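Local coordinates for uncharacterized protein (Cricetid herpesvirus 2, PDB 4ZKQ), which binds chemokines and probably acts as a secreted viral decoy receptor that keeps them from the host's own receptors, at residues A[297-302]-A[381-386]. Residues are numbered along the deposited sequence; the frame is centred on the assembly and turned at random.
Sequences TDLFQT and LKMESG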
# COMPACT_ATOMS: atom_id res chain seq x y z
N THR A 297 -16.80 -5.73 17.35
CA THR A 297 -16.51 -6.19 16.00
C THR A 297 -16.51 -7.71 15.94
O THR A 297 -16.11 -8.37 16.90
CB THR A 297 -15.15 -5.65 15.50
OG1 THR A 297 -14.86 -6.21 14.21
CG2 THR A 297 -14.04 -6.01 16.47
N ASP A 298 -16.96 -8.26 14.82
CA ASP A 298 -16.90 -9.70 14.58
C ASP A 298 -15.69 -10.05 13.72
O ASP A 298 -15.59 -11.15 13.20
CB ASP A 298 -18.18 -10.19 13.90
CG ASP A 298 -18.39 -9.56 12.53
OD1 ASP A 298 -17.84 -8.47 12.28
OD2 ASP A 298 -19.10 -10.16 11.70
N LEU A 299 -14.77 -9.10 13.58
CA LEU A 299 -13.65 -9.26 12.67
C LEU A 299 -12.81 -10.49 13.01
O LEU A 299 -12.38 -11.20 12.11
CB LEU A 299 -12.77 -8.00 12.70
CG LEU A 299 -11.52 -8.07 11.82
CD1 LEU A 299 -11.92 -8.10 10.35
CD2 LEU A 299 -10.60 -6.90 12.11
N PHE A 300 -12.58 -10.73 14.29
CA PHE A 300 -11.68 -11.80 14.68
C PHE A 300 -12.29 -13.18 14.46
O PHE A 300 -11.59 -14.19 14.55
CB PHE A 300 -11.25 -11.63 16.14
CG PHE A 300 -10.36 -10.45 16.35
CD1 PHE A 300 -8.99 -10.56 16.21
CD2 PHE A 300 -10.89 -9.21 16.67
CE1 PHE A 300 -8.17 -9.47 16.39
CE2 PHE A 300 -10.07 -8.12 16.86
CZ PHE A 300 -8.71 -8.25 16.72
N GLN A 301 -13.58 -13.22 14.13
CA GLN A 301 -14.27 -14.47 13.80
C GLN A 301 -14.18 -14.79 12.31
O GLN A 301 -14.54 -15.89 11.88
CB GLN A 301 -15.73 -14.41 14.24
CG GLN A 301 -15.93 -13.96 15.68
CD GLN A 301 -15.08 -14.76 16.66
OE1 GLN A 301 -14.46 -14.19 17.57
NE2 GLN A 301 -15.04 -16.07 16.48
N THR A 302 -13.70 -13.83 11.53
CA THR A 302 -13.52 -13.98 10.09
C THR A 302 -12.11 -14.40 9.70
O THR A 302 -11.84 -14.73 8.55
CB THR A 302 -13.80 -12.65 9.36
OG1 THR A 302 -12.62 -11.83 9.38
CG2 THR A 302 -14.96 -11.92 10.02
N LEU A 381 -8.11 4.23 12.30
CA LEU A 381 -7.78 2.86 12.67
C LEU A 381 -8.34 1.91 11.64
O LEU A 381 -9.54 1.94 11.36
CB LEU A 381 -8.34 2.52 14.05
CG LEU A 381 -8.26 1.05 14.47
CD1 LEU A 381 -6.80 0.63 14.66
CD2 LEU A 381 -9.06 0.81 15.74
N LYS A 382 -7.48 1.08 11.07
CA LYS A 382 -7.95 0.02 10.19
C LYS A 382 -7.53 -1.32 10.77
O LYS A 382 -6.41 -1.49 11.25
CB LYS A 382 -7.39 0.18 8.77
CG LYS A 382 -7.88 -0.92 7.82
CD LYS A 382 -7.57 -0.61 6.37
CE LYS A 382 -6.09 -0.61 6.09
NZ LYS A 382 -5.81 -0.54 4.63
N MET A 383 -8.47 -2.26 10.74
CA MET A 383 -8.23 -3.62 11.19
C MET A 383 -8.73 -4.54 10.09
O MET A 383 -9.84 -4.37 9.59
CB MET A 383 -8.95 -3.89 12.52
CG MET A 383 -8.48 -2.99 13.66
SD MET A 383 -9.24 -3.36 15.25
CE MET A 383 -8.57 -4.98 15.59
N GLU A 384 -7.90 -5.50 9.68
CA GLU A 384 -8.21 -6.33 8.53
C GLU A 384 -7.70 -7.75 8.67
O GLU A 384 -6.63 -8.00 9.22
CB GLU A 384 -7.62 -5.71 7.25
CG GLU A 384 -6.12 -5.49 7.32
CD GLU A 384 -5.59 -4.67 6.16
OE1 GLU A 384 -6.03 -4.89 5.02
OE2 GLU A 384 -4.71 -3.82 6.39
N SER A 385 -8.51 -8.68 8.16
CA SER A 385 -8.09 -10.05 7.93
C SER A 385 -7.85 -10.20 6.44
O SER A 385 -7.73 -9.21 5.73
CB SER A 385 -9.17 -11.02 8.40
OG SER A 385 -10.36 -10.80 7.68
N GLY A 386 -7.79 -11.44 5.98
CA GLY A 386 -7.66 -11.71 4.56
C GLY A 386 -8.92 -11.40 3.77
O GLY A 386 -8.85 -11.14 2.57
O HOH W 1 -9.32 -13.95 6.52
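Met-383 points at the loop 297-302 and meets two of its side chains, Leu-299 at CB and Phe-300 at CE. Its CB sits 3.5 Å from Leu-299 CD2, a tight fit for two carbons. The thioether then bends at chi3 (67°), bringing CE to 3.5 Å from Phe-300 CZ, obliquely to the ring; Tyr-354 stacks on the same ring. Glu-384 turns its side chain away from the loop to form a salt bridge with Lys-54. At Ser-385 the contact becomes polar: OG donates to Thr-302 OG1 at 3.0 Å, and that hydroxyl in turn donates to Leu-299 O at 2.8 Å, approaching one of the carbonyl's lone pairs within its plane. Leu-299 O also accepts from Thr-302 N, while Ser-385 OG accepts from Tyr-388 N, so a chain of hydrogen bonds runs from Tyr-388 N through the two hydroxyls to Leu-299 O and joins the loop to the end of the strand. A water links Gly-386 N and Thr-302 O by two weak hydrogen bonds. The arrangement is consistent with packing between sheets in a beta-sandwich-like domain: the loop after strand 290-296 of one sheet, begun by an ST turn at Thr-297, lies against the end of strand 378-384 of another.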